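Local coordinates for PGRP domain of peptidoglycan recognition protein 3 (Branchiostoma belcheri tsingtauense, PDB 4ZXM), which probably cleaves the amide bond between N-acetylmuramic acid and L-alanine in bacterial peptidoglycan, as an N-acetylmuramoyl-L-alanine amidase of the PGRP family, at residues F192-P201 with P240-W251. Residues are numbered along the deposited sequence; the frame is centred on the assembly and turned at random.
Sequences FMGDFTSQKP and PGNLLYDDIKSW
L244 carries the apolar part of the contact, packing against F192 at the end of strand 187-192 and against F196 and P201 of the loop leading to helix 203-219. Its CD1 sits over the centre of the F192 ring, a CH-pi contact 4.0 Å from the centroid, while CB lies 3.9 Å from F196 CB. With CG anti to the backbone N (chi1 164°), CD2 fits between F192 CD1 and F196 CD2. P201 CG lies over one face of the F196 ring, toward its rim, and F192 CZ meets the W251 ring at its edge.

Hydrogen bonding centres on the start of helix 243-247, where L243 N donates to F196 O (2.6 Å). N242 is the N-cap: its OD1 accepts weak bonds from L244 N and Y245 N. Replacing N242 with alanine would remove OD1 and would probably leave those two amides without their side-chain acceptor, weakening the helix start.

The charged part is looser, a long salt bridge between K200 NZ and D247 OD1 (3.8 Å). D247 OD2 accepts from W251 NE1 (2.8 Å), so the indole probably steadies the carboxylate. The chemistry thus implies a C-terminal helix joined to the strand end and the loop after it by buried apolar packing and one backbone bond, with electrostatics secondary.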
ATOM      1  N   PHE A 192       3.952  -0.049  -3.071  1.00 44.02           N
ATOM      2  CA  PHE A 192       4.412   0.601  -4.290  1.00 43.96           C
ATOM      3  C   PHE A 192       4.590  -0.452  -5.355  1.00 43.01           C
ATOM      4  O   PHE A 192       5.253  -1.460  -5.127  1.00 41.54           O
ATOM      5  CB  PHE A 192       5.751   1.291  -4.077  1.00 44.65           C
ATOM      6  CG  PHE A 192       5.666   2.537  -3.261  1.00 45.34           C
ATOM      7  CD1 PHE A 192       5.476   2.472  -1.897  1.00 46.04           C
ATOM      8  CD2 PHE A 192       5.803   3.776  -3.860  1.00 46.12           C
ATOM      9  CE1 PHE A 192       5.409   3.624  -1.143  1.00 47.39           C
ATOM     10  CE2 PHE A 192       5.743   4.933  -3.112  1.00 45.92           C
ATOM     11  CZ  PHE A 192       5.545   4.857  -1.752  1.00 46.43           C
ATOM     12  N   MET A 193       4.022  -0.210  -6.527  1.00 44.28           N
ATOM     13  CA  MET A 193       4.127  -1.169  -7.610  1.00 45.15           C
ATOM     14  C   MET A 193       5.437  -1.005  -8.351  1.00 45.72           C
ATOM     15  O   MET A 193       5.627  -0.073  -9.139  1.00 45.11           O
ATOM     16  CB  MET A 193       2.950  -1.053  -8.549  1.00 47.17           C
ATOM     17  CG  MET A 193       1.674  -1.561  -7.919  1.00 48.30           C
ATOM     18  SD  MET A 193       0.346  -1.523  -9.124  1.00 53.14           S
ATOM     19  CE  MET A 193      -0.059   0.227  -9.071  1.00 52.56           C
ATOM     20  N   GLY A 194       6.345  -1.927  -8.069  1.00 46.86           N
ATOM     21  CA  GLY A 194       7.648  -1.932  -8.687  1.00 47.92           C
ATOM     22  C   GLY A 194       8.617  -2.785  -7.909  1.00 49.05           C
ATOM     23  O   GLY A 194       8.277  -3.373  -6.883  1.00 46.25           O
ATOM     24  N   ASP A 195       9.823  -2.864  -8.439  1.00 52.70           N
ATOM     25  CA  ASP A 195      10.922  -3.553  -7.810  1.00 58.43           C
ATOM     26  C   ASP A 195      11.924  -2.447  -7.633  1.00 57.58           C
ATOM     27  O   ASP A 195      12.276  -1.783  -8.607  1.00 63.83           O
ATOM     28  CB  ASP A 195      11.452  -4.638  -8.747  1.00 63.75           C
ATOM     29  CG  ASP A 195      12.865  -5.064  -8.415  1.00 69.24           C
ATOM     30  OD1 ASP A 195      13.056  -5.807  -7.428  1.00 73.74           O
ATOM     31  OD2 ASP A 195      13.789  -4.661  -9.155  1.00 75.51           O
ATOM     32  N   PHE A 196      12.368  -2.204  -6.410  1.00 54.64           N
ATOM     33  CA  PHE A 196      13.164  -1.006  -6.172  1.00 54.82           C
ATOM     34  C   PHE A 196      14.532  -1.338  -5.608  1.00 56.79           C
ATOM     35  O   PHE A 196      15.007  -0.709  -4.675  1.00 56.47           O
ATOM     36  CB  PHE A 196      12.377  -0.034  -5.293  1.00 53.26           C
ATOM     37  CG  PHE A 196      11.043   0.334  -5.877  1.00 51.90           C
ATOM     38  CD1 PHE A 196      10.967   1.184  -6.969  1.00 51.38           C
ATOM     39  CD2 PHE A 196       9.873  -0.198  -5.367  1.00 51.25           C
ATOM     40  CE1 PHE A 196       9.746   1.518  -7.526  1.00 51.87           C
ATOM     41  CE2 PHE A 196       8.647   0.130  -5.922  1.00 51.99           C
ATOM     42  CZ  PHE A 196       8.581   0.992  -7.002  1.00 51.79           C
ATOM     43  N   THR A 197      15.171  -2.331  -6.213  1.00 62.75           N
ATOM     44  CA  THR A 197      16.488  -2.774  -5.785  1.00 67.62           C
ATOM     45  C   THR A 197      17.581  -1.965  -6.467  1.00 70.67           C
ATOM     46  O   THR A 197      18.638  -1.748  -5.877  1.00 72.92           O
ATOM     47  CB  THR A 197      16.696  -4.257  -6.097  1.00 67.19           C
ATOM     48  OG1 THR A 197      16.458  -4.470  -7.488  1.00 67.71           O
ATOM     49  CG2 THR A 197      15.734  -5.117  -5.271  1.00 67.86           C
ATOM     50  N   SER A 198      17.333  -1.538  -7.707  1.00 72.56           N
ATOM     51  CA  SER A 198      18.267  -0.665  -8.429  1.00 74.13           C
ATOM     52  C   SER A 198      17.635   0.635  -8.942  1.00 73.23           C
ATOM     53  O   SER A 198      18.335   1.473  -9.501  1.00 69.87           O
ATOM     54  CB  SER A 198      18.898  -1.417  -9.606  1.00 76.67           C
ATOM     55  OG  SER A 198      18.113  -1.282 -10.782  1.00 77.76           O
ATOM     56  N   GLN A 199      16.329   0.812  -8.755  1.00 77.03           N
ATOM     57  CA  GLN A 199      15.645   2.018  -9.223  1.00 77.68           C
ATOM     58  C   GLN A 199      14.786   2.607  -8.110  1.00 73.64           C
ATOM     59  O   GLN A 199      14.276   1.886  -7.255  1.00 74.41           O
ATOM     60  CB  GLN A 199      14.784   1.688 -10.441  1.00 82.33           C
ATOM     61  CG  GLN A 199      14.772   2.767 -11.513  1.00 86.78           C
ATOM     62  CD  GLN A 199      14.316   2.230 -12.865  1.00 90.77           C
ATOM     63  OE1 GLN A 199      13.120   2.066 -13.108  1.00 92.23           O
ATOM     64  NE2 GLN A 199      15.270   1.948 -13.749  1.00 91.10           N
ATOM     65  N   LYS A 200      14.638   3.923  -8.120  1.00 70.16           N
ATOM     66  CA  LYS A 200      13.865   4.609  -7.099  1.00 68.00           C
ATOM     67  C   LYS A 200      12.459   4.834  -7.645  1.00 65.02           C
ATOM     68  O   LYS A 200      12.285   4.962  -8.858  1.00 63.49           O
ATOM     69  CB  LYS A 200      14.538   5.940  -6.759  1.00 70.73           C
ATOM     70  CG  LYS A 200      14.224   6.466  -5.368  1.00 74.59           C
ATOM     71  CD  LYS A 200      15.431   7.151  -4.736  1.00 79.66           C
ATOM     72  CE  LYS A 200      15.271   7.300  -3.225  1.00 84.13           C
ATOM     73  NZ  LYS A 200      16.502   6.922  -2.464  1.00 83.91           N
ATOM     74  N   PRO A 201      11.440   4.868  -6.764  1.00 61.87           N
ATOM     75  CA  PRO A 201      10.119   5.233  -7.277  1.00 60.14           C
ATOM     76  C   PRO A 201      10.076   6.699  -7.694  1.00 57.79           C
ATOM     77  O   PRO A 201      10.881   7.508  -7.232  1.00 56.65           O
ATOM     78  CB  PRO A 201       9.176   4.982  -6.091  1.00 59.43           C
ATOM     79  CG  PRO A 201       9.964   4.198  -5.101  1.00 60.77           C
ATOM     80  CD  PRO A 201      11.403   4.535  -5.331  1.00 61.64           C
ATOM     81  N   PRO A 240      16.453  -7.888   0.075  1.00113.72           N
ATOM     82  CA  PRO A 240      17.702  -7.362  -0.492  1.00110.62           C
ATOM     83  C   PRO A 240      17.758  -5.834  -0.448  1.00106.18           C
ATOM     84  O   PRO A 240      16.725  -5.187  -0.261  1.00109.44           O
ATOM     85  CB  PRO A 240      17.641  -7.837  -1.941  1.00111.46           C
ATOM     86  CG  PRO A 240      16.183  -7.817  -2.261  1.00111.31           C
ATOM     87  CD  PRO A 240      15.446  -8.134  -0.979  1.00111.26           C
ATOM     88  N   GLY A 241      18.953  -5.274  -0.636  1.00 98.99           N
ATOM     89  CA  GLY A 241      19.161  -3.818  -0.620  1.00 93.46           C
ATOM     90  C   GLY A 241      18.192  -3.070  -1.523  1.00 87.34           C
ATOM     91  O   GLY A 241      18.195  -3.259  -2.742  1.00 88.33           O
ATOM     92  N   ASN A 242      17.371  -2.213  -0.919  1.00 77.74           N
ATOM     93  CA  ASN A 242      16.201  -1.655  -1.587  1.00 69.50           C
ATOM     94  C   ASN A 242      16.121  -0.141  -1.451  1.00 65.76           C
ATOM     95  O   ASN A 242      16.098   0.392  -0.343  1.00 63.37           O
ATOM     96  CB  ASN A 242      14.942  -2.278  -1.001  1.00 67.60           C
ATOM     97  CG  ASN A 242      13.743  -2.106  -1.897  1.00 66.52           C
ATOM     98  OD1 ASN A 242      13.021  -1.127  -1.777  1.00 63.21           O
ATOM     99  ND2 ASN A 242      13.535  -3.051  -2.815  1.00 68.17           N
ATOM    100  N   LEU A 243      16.059   0.537  -2.591  1.00 64.03           N
ATOM    101  CA  LEU A 243      16.067   2.003  -2.652  1.00 61.86           C
ATOM    102  C   LEU A 243      14.808   2.671  -2.101  1.00 59.15           C
ATOM    103  O   LEU A 243      14.877   3.799  -1.603  1.00 59.20           O
ATOM    104  CB  LEU A 243      16.293   2.466  -4.095  1.00 61.93           C
ATOM    105  CG  LEU A 243      17.699   2.225  -4.637  1.00 60.76           C
ATOM    106  CD1 LEU A 243      17.738   2.467  -6.135  1.00 61.36           C
ATOM    107  CD2 LEU A 243      18.691   3.127  -3.928  1.00 60.41           C
ATOM    108  N   LEU A 244      13.666   1.996  -2.215  1.00 56.40           N
ATOM    109  CA  LEU A 244      12.429   2.483  -1.611  1.00 55.79           C
ATOM    110  C   LEU A 244      12.599   2.562  -0.102  1.00 56.36           C
ATOM    111  O   LEU A 244      12.380   3.606   0.512  1.00 55.83           O
ATOM    112  CB  LEU A 244      11.251   1.564  -1.951  1.00 56.08           C
ATOM    113  CG  LEU A 244       9.958   1.695  -1.128  1.00 55.75           C
ATOM    114  CD1 LEU A 244       9.377   3.101  -1.220  1.00 56.85           C
ATOM    115  CD2 LEU A 244       8.931   0.662  -1.568  1.00 54.02           C
ATOM    116  N   TYR A 245      13.014   1.452   0.489  1.00 58.49           N
ATOM    117  CA  TYR A 245      13.131   1.370   1.931  1.00 61.25           C
ATOM    118  C   TYR A 245      14.250   2.224   2.529  1.00 60.56           C
ATOM    119  O   TYR A 245      14.247   2.486   3.729  1.00 61.71           O
ATOM    120  CB  TYR A 245      13.331  -0.066   2.347  1.00 64.89           C
ATOM    121  CG  TYR A 245      12.171  -1.003   2.028  1.00 73.06           C
ATOM    122  CD1 TYR A 245      10.853  -0.668   2.336  1.00 74.92           C
ATOM    123  CD2 TYR A 245      12.406  -2.251   1.451  1.00 78.02           C
ATOM    124  CE1 TYR A 245       9.809  -1.536   2.047  1.00 75.65           C
ATOM    125  CE2 TYR A 245      11.371  -3.124   1.167  1.00 79.03           C
ATOM    126  CZ  TYR A 245      10.076  -2.762   1.464  1.00 77.90           C
ATOM    127  OH  TYR A 245       9.051  -3.630   1.178  1.00 78.84           O
ATOM    128  N   ASP A 246      15.209   2.638   1.706  1.00 60.59           N
ATOM    129  CA  ASP A 246      16.171   3.661   2.114  1.00 63.61           C
ATOM    130  C   ASP A 246      15.467   4.994   2.262  1.00 56.70           C
ATOM    131  O   ASP A 246      15.718   5.735   3.206  1.00 54.23           O
ATOM    132  CB  ASP A 246      17.285   3.818   1.076  1.00 72.37           C
ATOM    133  CG  ASP A 246      18.180   2.591   0.976  1.00 81.72           C
ATOM    134  OD1 ASP A 246      18.216   1.784   1.935  1.00 86.65           O
ATOM    135  OD2 ASP A 246      18.855   2.441  -0.072  1.00 88.65           O
ATOM    136  N   ASP A 247      14.589   5.291   1.311  1.00 52.84           N
ATOM    137  CA  ASP A 247      13.906   6.569   1.268  1.00 51.03           C
ATOM    138  C   ASP A 247      12.988   6.785   2.459  1.00 48.04           C
ATOM    139  O   ASP A 247      12.971   7.868   3.039  1.00 45.51           O
ATOM    140  CB  ASP A 247      13.091   6.707  -0.015  1.00 53.19           C
ATOM    141  CG  ASP A 247      12.771   8.150  -0.334  1.00 57.21           C
ATOM    142  OD1 ASP A 247      13.638   8.829  -0.924  1.00 59.89           O
ATOM    143  OD2 ASP A 247      11.663   8.613   0.012  1.00 60.26           O
ATOM    144  N   ILE A 248      12.239   5.757   2.840  1.00 46.64           N
ATOM    145  CA  ILE A 248      11.243   5.932   3.899  1.00 48.65           C
ATOM    146  C   ILE A 248      11.863   6.295   5.250  1.00 49.83           C
ATOM    147  O   ILE A 248      11.145   6.684   6.171  1.00 51.56           O
ATOM    148  CB  ILE A 248      10.288   4.726   4.057  1.00 46.78           C
ATOM    149  CG1 ILE A 248      11.024   3.505   4.600  1.00 46.34           C
ATOM    150  CG2 ILE A 248       9.593   4.429   2.737  1.00 45.99           C
ATOM    151  CD1 ILE A 248      10.110   2.338   4.890  1.00 46.15           C
ATOM    152  N   LYS A 249      13.183   6.182   5.361  1.00 50.90           N
ATOM    153  CA  LYS A 249      13.891   6.589   6.572  1.00 53.86           C
ATOM    154  C   LYS A 249      13.778   8.103   6.804  1.00 51.67           C
ATOM    155  O   LYS A 249      13.637   8.554   7.937  1.00 50.60           O
ATOM    156  CB  LYS A 249      15.366   6.202   6.476  1.00 57.62           C
ATOM    157  CG  LYS A 249      15.634   4.737   6.165  1.00 61.50           C
ATOM    158  CD  LYS A 249      16.175   3.970   7.361  1.00 66.43           C
ATOM    159  CE  LYS A 249      16.832   2.661   6.938  1.00 69.92           C
ATOM    160  NZ  LYS A 249      17.944   2.877   5.968  1.00 72.46           N
ATOM    161  N   SER A 250      13.838   8.872   5.721  1.00 50.83           N
ATOM    162  CA  SER A 250      13.714  10.325   5.784  1.00 50.72           C
ATOM    163  C   SER A 250      12.267  10.821   5.951  1.00 49.90           C
ATOM    164  O   SER A 250      12.046  12.018   6.134  1.00 51.02           O
ATOM    165  CB  SER A 250      14.321  10.950   4.524  1.00 51.10           C
ATOM    166  OG  SER A 250      13.710  10.425   3.360  1.00 53.58           O
ATOM    167  N   TRP A 251      11.286   9.924   5.880  1.00 48.49           N
ATOM    168  CA  TRP A 251       9.882  10.315   6.039  1.00 47.08           C
ATOM    169  C   TRP A 251       9.597  10.535   7.496  1.00 47.65           C
ATOM    170  O   TRP A 251      10.196   9.881   8.358  1.00 49.33           O
ATOM    171  CB  TRP A 251       8.950   9.224   5.564  1.00 45.70           C
ATOM    172  CG  TRP A 251       9.044   8.936   4.137  1.00 46.65           C
ATOM    173  CD1 TRP A 251      10.074   9.247   3.289  1.00 47.58           C
ATOM    174  CD2 TRP A 251       8.084   8.228   3.359  1.00 47.31           C
ATOM    175  NE1 TRP A 251       9.798   8.785   2.028  1.00 47.45           N
ATOM    176  CE2 TRP A 251       8.582   8.154   2.044  1.00 48.09           C
ATOM    177  CE3 TRP A 251       6.840   7.652   3.643  1.00 46.44           C
ATOM    178  CZ2 TRP A 251       7.874   7.527   1.013  1.00 49.31           C
ATOM    179  CZ3 TRP A 251       6.136   7.040   2.614  1.00 46.71           C
ATOM    180  CH2 TRP A 251       6.658   6.974   1.321  1.00 46.44           C
TER